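Local coordinates for protein DnaJ homolog subfamily C member 10 (Mus musculus, PDB 3APQ) that reduces disulfide bonds in the endoplasmic reticulum for protein folding and degradation of misfolded proteins, this chain being its J domain and first thioredoxin domain, at residues T13-S16 with R17-R20; K56-D59 with L60-Y64; G71-D74 with N75-G78; Q79-W83 with S84-Y88. One frame throughout, in Å; residues are numbered along the deposited sequence. Where two conformers were deposited one is given.

Contact 1: residues T13-S16 with R17-R20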
# COMPACT_ATOMS: atom_id res chain seq x y z
N THR A 13 -1.23 -18.50 -2.55
CA THR A 13 -1.05 -17.93 -1.22
C THR A 13 -0.25 -16.63 -1.20
O THR A 13 0.18 -16.23 -0.12
CB THR A 13 -0.33 -18.95 -0.30
OG1 THR A 13 0.92 -19.33 -0.90
CG2 THR A 13 -1.21 -20.14 -0.10
N ALA A 14 0.01 -16.01 -2.36
CA ALA A 14 0.83 -14.80 -2.39
C ALA A 14 0.23 -13.71 -1.54
O ALA A 14 -0.99 -13.64 -1.46
CB ALA A 14 1.01 -14.26 -3.85
N SER A 15 1.06 -12.89 -0.88
CA SER A 15 0.57 -11.70 -0.17
C SER A 15 0.15 -10.61 -1.20
O SER A 15 0.50 -10.68 -2.36
CB SER A 15 1.70 -11.11 0.68
OG SER A 15 2.80 -10.70 -0.13
N SER A 16 -0.52 -9.54 -0.72
CA SER A 16 -0.88 -8.40 -1.61
C SER A 16 0.37 -7.75 -2.12
O SER A 16 0.44 -7.35 -3.30
CB SER A 16 -1.73 -7.38 -0.84
OG SER A 16 -2.95 -8.01 -0.42
N ARG A 17 1.39 -7.65 -1.26
CA ARG A 17 2.67 -7.11 -1.72
C ARG A 17 3.24 -7.94 -2.87
O ARG A 17 3.66 -7.37 -3.87
CB ARG A 17 3.71 -7.02 -0.58
CG ARG A 17 5.09 -6.50 -1.05
CD ARG A 17 6.12 -6.61 0.11
NE ARG A 17 7.46 -6.49 -0.45
CZ ARG A 17 8.16 -7.48 -1.01
NH1 ARG A 17 7.72 -8.74 -1.04
NH2 ARG A 17 9.34 -7.19 -1.55
N GLU A 18 3.25 -9.27 -2.76
CA GLU A 18 3.83 -10.12 -3.86
C GLU A 18 3.09 -9.94 -5.16
O GLU A 18 3.70 -9.84 -6.27
CB GLU A 18 3.83 -11.61 -3.45
CG GLU A 18 4.96 -11.90 -2.50
CD GLU A 18 4.80 -13.23 -1.72
OE1 GLU A 18 3.70 -13.61 -1.29
OE2 GLU A 18 5.84 -13.88 -1.51
N ILE A 19 1.78 -9.92 -5.03
CA ILE A 19 0.90 -9.66 -6.17
C ILE A 19 1.20 -8.30 -6.84
O ILE A 19 1.30 -8.23 -8.09
CB ILE A 19 -0.59 -9.81 -5.80
CG1 ILE A 19 -0.87 -11.27 -5.37
CG2 ILE A 19 -1.53 -9.27 -6.93
CD1 ILE A 19 -2.14 -11.48 -4.50
N ARG A 20 1.36 -7.22 -6.06
CA ARG A 20 1.75 -5.94 -6.69
C ARG A 20 3.04 -6.03 -7.41
O ARG A 20 3.16 -5.47 -8.51
CB ARG A 20 1.90 -4.79 -5.66
CG ARG A 20 0.57 -4.35 -5.06
CD ARG A 20 0.72 -3.04 -4.21
NE ARG A 20 1.51 -3.30 -2.99
CZ ARG A 20 0.99 -3.67 -1.83
NH1 ARG A 20 -0.33 -3.94 -1.72
NH2 ARG A 20 1.78 -3.80 -0.76
O HOH W 1 2.73 -15.55 1.12
O HOH W 2 5.20 -9.98 1.02
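Glu18 folds its side chain back along Ser15, and the two residues grip each other in both directions. The carboxylate oxygen Glu18 OE1 takes the backbone N-H of Ser15 at 2.8 Å in a nearly straight bond, using its anti lone pair. Ser15 OG sits between its own backbone N and carbonyl carbon (chi1 61°). From there Ser15 OG accepts from Glu18 N at 3.0 Å. Glu18 CG passes alongside the hydroxyl, 3.4 Å from Ser15 OG, and the chain beyond runs extended. One water donates to both Thr13 O and Glu18 OE1. A second lies 2.8 Å from Ser15 OG and has a weak bond to Arg17 NH1, while Arg17 NE bonds to Asp94 O. Ser15 and Glu18 thus form a capping box at the start of helix 16-30, the second helix of the J domain. With an alanine in place of Ser15, Glu18 N would probably lack its capping acceptor, and the Glu18 side chain would be less firmly held. The regular helix bonds begin here, with Ile19 N on Ser15 O and Arg20 N on Ser16 O. Ile19 is turned to the buried side, where its CG1 meets Ala14 CB at 3.8 Å. There it also touches Tyr52 of helix 41-55. Arg20 bends at chi3 (-68°), which brings its guanidinium back beside Ser16. Ser16 O lies over one face of that group, offset toward the rim, and Arg20 NH1 is 3.8 Å from Ser16 CB. The charged end of Arg20 makes salt bridges with Asp94 and Glu103.

Contact 2: residues K56-D59 with L60-Y64; sequences KDED and LRKKY. Unlike the reference sequence in segment 56-59: Asp59 (reference His).
Asp57 lays its side chain obliquely across Leu60, with Asp57 OD2 3.4 Å from Leu60 CG and Asp57 CB 3.8 Å from Leu60 CD1. The same oxygen caps the helix: Leu60 N donates to Asp57 OD2 at 2.9 Å, meeting it on the anti side, 24° out of the carboxylate plane. Asp57 CG stands anti to the backbone N (chi1 176°), and this carries the carboxylate forward to the first turn. Glu58 and Lys62 lie side by side, one turn apart, and point the same way. Their salt bridge is long, 3.8 Å from Glu58 OE1 to Lys62 NZ. Glu58 has a stronger partner in Arg105, which pairs with its OE2. Backbone bonds run from Arg61 N to Asp57 O, Lys62 N to Glu58 O and Lys63 N to Asp59 O. Arg61 extends away from the turn, and its guanidinium bonds to Ala14 O, Lys12 O and Tyr5 OH. Leu60 rests on Val54 of helix 41-55. Asp59 stands where the reference sequence has a histidine. The Asp57 OD2 bond to Leu60 N is an aspartate N-cap at the head of helix 58-67, the last helix of the J domain.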
# COMPACT_ATOMS: atom_id res chain seq x y z
N LYS A 56 -6.15 -7.74 -5.80
CA LYS A 56 -5.77 -6.68 -4.86
C LYS A 56 -6.78 -6.40 -3.77
O LYS A 56 -6.43 -5.80 -2.78
CB LYS A 56 -5.47 -5.32 -5.59
CG LYS A 56 -6.70 -4.54 -6.02
CD LYS A 56 -6.30 -3.19 -6.63
CE LYS A 56 -7.34 -2.10 -6.48
NZ LYS A 56 -7.66 -1.61 -5.08
N ASP A 57 -8.02 -6.81 -3.95
CA ASP A 57 -9.05 -6.45 -2.99
C ASP A 57 -9.40 -7.68 -2.18
O ASP A 57 -9.71 -8.73 -2.75
CB ASP A 57 -10.27 -5.99 -3.78
CG ASP A 57 -11.45 -5.68 -2.89
OD1 ASP A 57 -11.75 -4.48 -2.77
OD2 ASP A 57 -12.10 -6.59 -2.33
N GLU A 58 -9.36 -7.58 -0.85
CA GLU A 58 -9.59 -8.79 -0.03
C GLU A 58 -10.93 -9.49 -0.29
O GLU A 58 -10.95 -10.72 -0.41
CB GLU A 58 -9.43 -8.56 1.47
CG GLU A 58 -10.01 -9.79 2.26
CD GLU A 58 -9.83 -9.69 3.75
OE1 GLU A 58 -10.52 -8.84 4.37
OE2 GLU A 58 -9.02 -10.47 4.30
N ASP A 59 -12.02 -8.72 -0.36
CA ASP A 59 -13.34 -9.31 -0.61
C ASP A 59 -13.43 -10.00 -1.96
O ASP A 59 -13.98 -11.10 -2.09
CB ASP A 59 -14.44 -8.23 -0.53
CG ASP A 59 -14.76 -7.85 0.88
OD1 ASP A 59 -15.85 -8.26 1.36
OD2 ASP A 59 -13.93 -7.17 1.53
N LEU A 60 -12.92 -9.31 -2.98
CA LEU A 60 -13.00 -9.82 -4.36
C LEU A 60 -12.10 -11.04 -4.54
O LEU A 60 -12.46 -12.01 -5.25
CB LEU A 60 -12.60 -8.71 -5.35
CG LEU A 60 -13.35 -7.34 -5.36
CD1 LEU A 60 -12.90 -6.46 -6.53
CD2 LEU A 60 -14.87 -7.52 -5.34
N ARG A 61 -10.90 -11.00 -3.94
CA ARG A 61 -10.02 -12.18 -3.97
C ARG A 61 -10.68 -13.39 -3.28
O ARG A 61 -10.56 -14.53 -3.74
CB ARG A 61 -8.70 -11.88 -3.25
CG ARG A 61 -7.65 -12.99 -3.44
CD ARG A 61 -6.31 -12.50 -2.88
NE ARG A 61 -5.34 -13.60 -2.95
CZ ARG A 61 -4.15 -13.57 -2.36
NH1 ARG A 61 -3.76 -12.51 -1.62
NH2 ARG A 61 -3.35 -14.62 -2.47
N LYS A 62 -11.31 -13.16 -2.13
CA LYS A 62 -11.95 -14.26 -1.39
C LYS A 62 -13.03 -14.94 -2.24
O LYS A 62 -13.14 -16.18 -2.31
CB LYS A 62 -12.58 -13.66 -0.16
CG LYS A 62 -13.20 -14.68 0.84
CD LYS A 62 -13.41 -13.98 2.21
CE LYS A 62 -12.22 -13.05 2.53
NZ LYS A 62 -12.52 -12.02 3.62
N LYS A 63 -13.82 -14.09 -2.88
CA LYS A 63 -14.86 -14.53 -3.78
C LYS A 63 -14.26 -15.31 -4.96
O LYS A 63 -14.73 -16.39 -5.26
CB LYS A 63 -15.63 -13.31 -4.29
CG LYS A 63 -17.03 -13.65 -4.77
CD LYS A 63 -17.75 -12.42 -5.39
CE LYS A 63 -19.04 -12.88 -6.11
NZ LYS A 63 -19.76 -11.75 -6.79
N TYR A 64 -13.21 -14.77 -5.58
CA TYR A 64 -12.51 -15.45 -6.67
C TYR A 64 -11.95 -16.80 -6.25
O TYR A 64 -12.03 -17.77 -7.00
CB TYR A 64 -11.36 -14.56 -7.21
CG TYR A 64 -10.60 -15.21 -8.35
CD1 TYR A 64 -11.17 -15.27 -9.64
CD2 TYR A 64 -9.34 -15.80 -8.15
CE1 TYR A 64 -10.51 -15.87 -10.71
CE2 TYR A 64 -8.64 -16.41 -9.24
CZ TYR A 64 -9.25 -16.44 -10.51
OH TYR A 64 -8.64 -16.97 -11.64

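Contact 3: residues G71-D74 with N75-G78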
# COMPACT_ATOMS: atom_id res chain seq x y z
N GLY A 71 -19.87 -13.46 -11.10
CA GLY A 71 -20.24 -12.05 -11.03
C GLY A 71 -19.30 -11.06 -11.71
O GLY A 71 -19.59 -9.85 -11.75
N LEU A 72 -18.19 -11.53 -12.29
CA LEU A 72 -17.27 -10.66 -13.05
C LEU A 72 -17.77 -10.47 -14.47
O LEU A 72 -18.53 -11.29 -14.96
CB LEU A 72 -15.85 -11.25 -13.07
CG LEU A 72 -15.19 -11.61 -11.73
CD1 LEU A 72 -13.71 -11.92 -11.97
CD2 LEU A 72 -15.36 -10.45 -10.73
N GLU A 73 -17.37 -9.39 -15.13
CA GLU A 73 -17.64 -9.19 -16.56
C GLU A 73 -16.35 -9.34 -17.36
O GLU A 73 -15.24 -9.04 -16.87
CB GLU A 73 -18.25 -7.82 -16.79
CG GLU A 73 -19.44 -7.64 -15.90
CD GLU A 73 -19.88 -6.20 -15.79
OE1 GLU A 73 -19.05 -5.32 -15.46
OE2 GLU A 73 -21.09 -5.99 -16.02
N ASP A 74 -16.49 -9.83 -18.60
CA ASP A 74 -15.33 -10.02 -19.47
C ASP A 74 -14.57 -8.70 -19.73
O ASP A 74 -13.35 -8.71 -19.86
CB ASP A 74 -15.72 -10.69 -20.79
CG ASP A 74 -15.98 -12.19 -20.62
OD1 ASP A 74 -15.69 -12.75 -19.53
OD2 ASP A 74 -16.48 -12.83 -21.57
N ASN A 75 -15.28 -7.58 -19.79
CA ASN A 75 -14.61 -6.31 -20.08
C ASN A 75 -14.34 -5.37 -18.89
O ASN A 75 -13.94 -4.23 -19.12
CB ASN A 75 -15.37 -5.51 -21.15
CG ASN A 75 -16.76 -5.10 -20.68
OD1 ASN A 75 -17.31 -5.71 -19.75
ND2 ASN A 75 -17.32 -4.05 -21.28
N GLN A 76 -14.56 -5.81 -17.65
CA GLN A 76 -14.22 -5.00 -16.47
C GLN A 76 -12.69 -4.99 -16.27
O GLN A 76 -11.95 -5.76 -16.92
CB GLN A 76 -14.95 -5.52 -15.22
CG GLN A 76 -14.27 -6.72 -14.61
CD GLN A 76 -14.92 -7.20 -13.33
OE1 GLN A 76 -16.15 -7.43 -13.28
NE2 GLN A 76 -14.11 -7.37 -12.29
N GLY A 77 -12.19 -4.11 -15.40
CA GLY A 77 -10.72 -3.95 -15.22
C GLY A 77 -10.07 -3.32 -16.44
O GLY A 77 -8.94 -3.65 -16.81
N GLY A 78 -10.77 -2.38 -17.07
CA GLY A 78 -10.28 -1.77 -18.30
C GLY A 78 -9.56 -0.44 -18.14
O GLY A 78 -9.09 0.13 -19.13
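Two hydrogen bonds join Glu73 and Gln76, one to a side-chain oxygen and one to a backbone oxygen. Glu73 N donates to the amide oxygen Gln76 OE1 at 3.0 Å in a nearly straight bond. The donor stands above the carbonyl plane of the amide, 47° out of it. The second bond, Gln76 N to Glu73 O, is weak at 3.4 Å. Gln76 CG lies between its backbone N and carbonyl carbon (chi1 79°), and the chain then runs extended; this carries the amide back across the turn to the Glu73 N-H. The remaining contacts are van der Waals. Leu72 crosses the Gln76 side chain obliquely, with Leu72 CD2 3.7 Å from Gln76 NE2. Gln76 OE1 also comes within 3.4 Å of Leu72 CA. The Glu73 side chain crosses that of Gln76 at about a right angle, and the carboxylate and amide planes are 81° apart. Asn75 OD1 lies 3.8 Å from Glu73 CB. An alanine in place of Gln76 would probably leave Glu73 N without its side-chain acceptor, Gln76 OE1, and open a gap beside Leu72. Both Leu72 and Gln76 also touch Arg50 and Val54, and Arg50 NE donates to Glu73 O. This is a type I beta turn from Glu73 to Gln76, with the Gln76 side chain bonded back to Glu73 N, set against helix 41-55 of the J domain.

Contact 4: residues Q79-W83 with S84-Y88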
# COMPACT_ATOMS: atom_id res chain seq x y z
N GLN A 79 -9.49 0.08 -16.92
CA GLN A 79 -8.96 1.43 -16.73
C GLN A 79 -7.59 1.32 -16.09
O GLN A 79 -7.50 1.00 -14.92
CB GLN A 79 -9.88 2.23 -15.83
CG GLN A 79 -11.18 2.62 -16.48
CD GLN A 79 -12.04 3.42 -15.53
OE1 GLN A 79 -11.69 4.55 -15.16
NE2 GLN A 79 -13.17 2.82 -15.09
N TYR A 80 -6.54 1.54 -16.87
CA TYR A 80 -5.21 1.40 -16.31
C TYR A 80 -4.55 2.76 -16.35
O TYR A 80 -5.05 3.69 -16.95
CB TYR A 80 -4.37 0.29 -16.98
CG TYR A 80 -4.27 0.40 -18.48
CD1 TYR A 80 -3.38 1.29 -19.08
CD2 TYR A 80 -5.09 -0.39 -19.32
CE1 TYR A 80 -3.32 1.42 -20.45
CE2 TYR A 80 -5.02 -0.29 -20.70
CZ TYR A 80 -4.14 0.61 -21.26
OH TYR A 80 -4.06 0.71 -22.62
N GLU A 81 -3.43 2.86 -15.66
CA GLU A 81 -2.69 4.09 -15.50
C GLU A 81 -1.49 4.13 -16.44
O GLU A 81 -1.22 3.18 -17.15
CB GLU A 81 -2.20 4.15 -14.05
CG GLU A 81 -3.36 4.08 -13.01
CD GLU A 81 -4.21 5.34 -12.97
OE1 GLU A 81 -3.77 6.44 -13.39
OE2 GLU A 81 -5.36 5.23 -12.49
N SER A 82 -0.77 5.24 -16.43
CA SER A 82 0.41 5.41 -17.26
C SER A 82 1.58 4.52 -16.82
O SER A 82 1.66 4.08 -15.65
CB SER A 82 0.81 6.89 -17.22
OG SER A 82 1.37 7.21 -15.95
N TRP A 83 2.52 4.27 -17.74
CA TRP A 83 3.74 3.56 -17.36
C TRP A 83 4.42 4.25 -16.18
O TRP A 83 4.93 3.58 -15.28
CB TRP A 83 4.72 3.52 -18.52
CG TRP A 83 5.97 2.73 -18.28
CD1 TRP A 83 6.17 1.40 -18.56
CD2 TRP A 83 7.22 3.24 -17.82
NE1 TRP A 83 7.46 1.03 -18.23
CE2 TRP A 83 8.13 2.14 -17.79
CE3 TRP A 83 7.66 4.51 -17.36
CZ2 TRP A 83 9.45 2.27 -17.35
CZ3 TRP A 83 8.99 4.62 -16.93
CH2 TRP A 83 9.85 3.51 -16.90
N SER A 84 4.47 5.57 -16.23
CA SER A 84 5.10 6.36 -15.18
C SER A 84 4.44 6.12 -13.81
O SER A 84 5.11 6.05 -12.78
CB SER A 84 4.95 7.86 -15.51
OG SER A 84 5.76 8.55 -14.59
N TYR A 85 3.12 6.04 -13.80
CA TYR A 85 2.41 5.68 -12.59
C TYR A 85 2.94 4.35 -12.04
O TYR A 85 3.19 4.25 -10.83
CB TYR A 85 0.90 5.56 -12.85
CG TYR A 85 0.11 5.05 -11.65
CD1 TYR A 85 -0.45 5.93 -10.74
CD2 TYR A 85 -0.07 3.67 -11.45
CE1 TYR A 85 -1.17 5.46 -9.65
CE2 TYR A 85 -0.79 3.19 -10.37
CZ TYR A 85 -1.31 4.09 -9.46
OH TYR A 85 -2.02 3.61 -8.42
N TYR A 86 3.10 3.31 -12.88
CA TYR A 86 3.58 2.01 -12.35
C TYR A 86 5.04 2.09 -11.94
O TYR A 86 5.49 1.41 -11.01
CB TYR A 86 3.34 0.86 -13.33
CG TYR A 86 1.86 0.70 -13.55
CD1 TYR A 86 1.02 0.27 -12.52
CD2 TYR A 86 1.30 1.05 -14.78
CE1 TYR A 86 -0.38 0.17 -12.72
CE2 TYR A 86 -0.07 0.93 -14.99
CZ TYR A 86 -0.90 0.52 -13.96
OH TYR A 86 -2.24 0.44 -14.22
N ARG A 87 5.80 2.93 -12.64
CA ARG A 87 7.22 2.96 -12.39
C ARG A 87 7.51 3.66 -11.09
O ARG A 87 8.39 3.25 -10.37
CB ARG A 87 7.94 3.69 -13.58
CG ARG A 87 9.48 3.90 -13.32
CD ARG A 87 10.23 2.55 -13.31
NE ARG A 87 11.66 2.76 -13.00
CZ ARG A 87 12.14 3.07 -11.81
NH1 ARG A 87 11.31 3.17 -10.76
NH2 ARG A 87 13.44 3.24 -11.62
N TYR A 88 6.78 4.76 -10.78
CA TYR A 88 7.18 5.60 -9.67
C TYR A 88 6.09 5.77 -8.59
O TYR A 88 6.41 6.24 -7.51
CB TYR A 88 7.55 6.99 -10.15
CG TYR A 88 8.80 7.03 -11.02
CD1 TYR A 88 10.08 6.80 -10.46
CD2 TYR A 88 8.71 7.26 -12.36
CE1 TYR A 88 11.26 6.84 -11.28
CE2 TYR A 88 9.88 7.29 -13.21
CZ TYR A 88 11.15 7.07 -12.64
OH TYR A 88 12.30 7.10 -13.42
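This is a local N-terminal helix cap with aromatic side chains packed around it, from Tyr80 to Arg87, where the loop after helix 58-67 runs into the short helix 83-88. Ser82 is the N-cap: its OG accepts from Tyr85 N at 3.0 Å. Backbone bonds from Tyr86 N to Ser82 O and from Arg87 N to Trp83 O start the helix. Just before the cap, Glu81 leans over Tyr85. Glu81 CG sits 3.7 Å from the ring centroid of Tyr85, over the middle of the face, in a CH-pi contact. This CG lies anti to the carbonyl carbon (chi1 -58°), which puts it over the ring. Tyr86 reaches back to the same residue: Glu81 N donates to Tyr86 OH at 3.1 Å, almost straight (175°). Tyr86 OH also lies 3.5 Å from Tyr80 CB. After the cap, Trp83 and Arg87 lie side by side and point the same way. Arg87 CB stands over the six-membered ring of Trp83, 3.8 Å from its centroid, in a second CH-pi contact, and Arg87 CG packs 3.6 Å from Trp83 CH2. Trp83 NE1 bonds to Leu28 O of helix 16-30. Glu81 O accepts from His31, which begins the HPD motif of J domains. Tyr86 touches Phe23 and Ala27 of helix 16-30 and Asn49 of helix 41-55, while Tyr80 packs on Phe45 and bonds to His42 of helix 41-55.

The four contacts follow one another along the chain, and none nests in or crosses another. Contact 1 ends the loop after helix 4-8 and opens helix 16-30. Contact 2 opens helix 58-67 after helix 41-55. These two touch through Arg61, which joins the starts of two J-domain helices. Contact 3 turns the chain beyond helix 58-67 and touches contact 2 lightly, near Lys63. Contact 4 adjoins contact 3 in sequence and opens helix 83-88. Contacts 3 and 4 both rest on helix 41-55; they belong to the segment after the J-domain helices, which lies against them before the chain enters the thioredoxin domain.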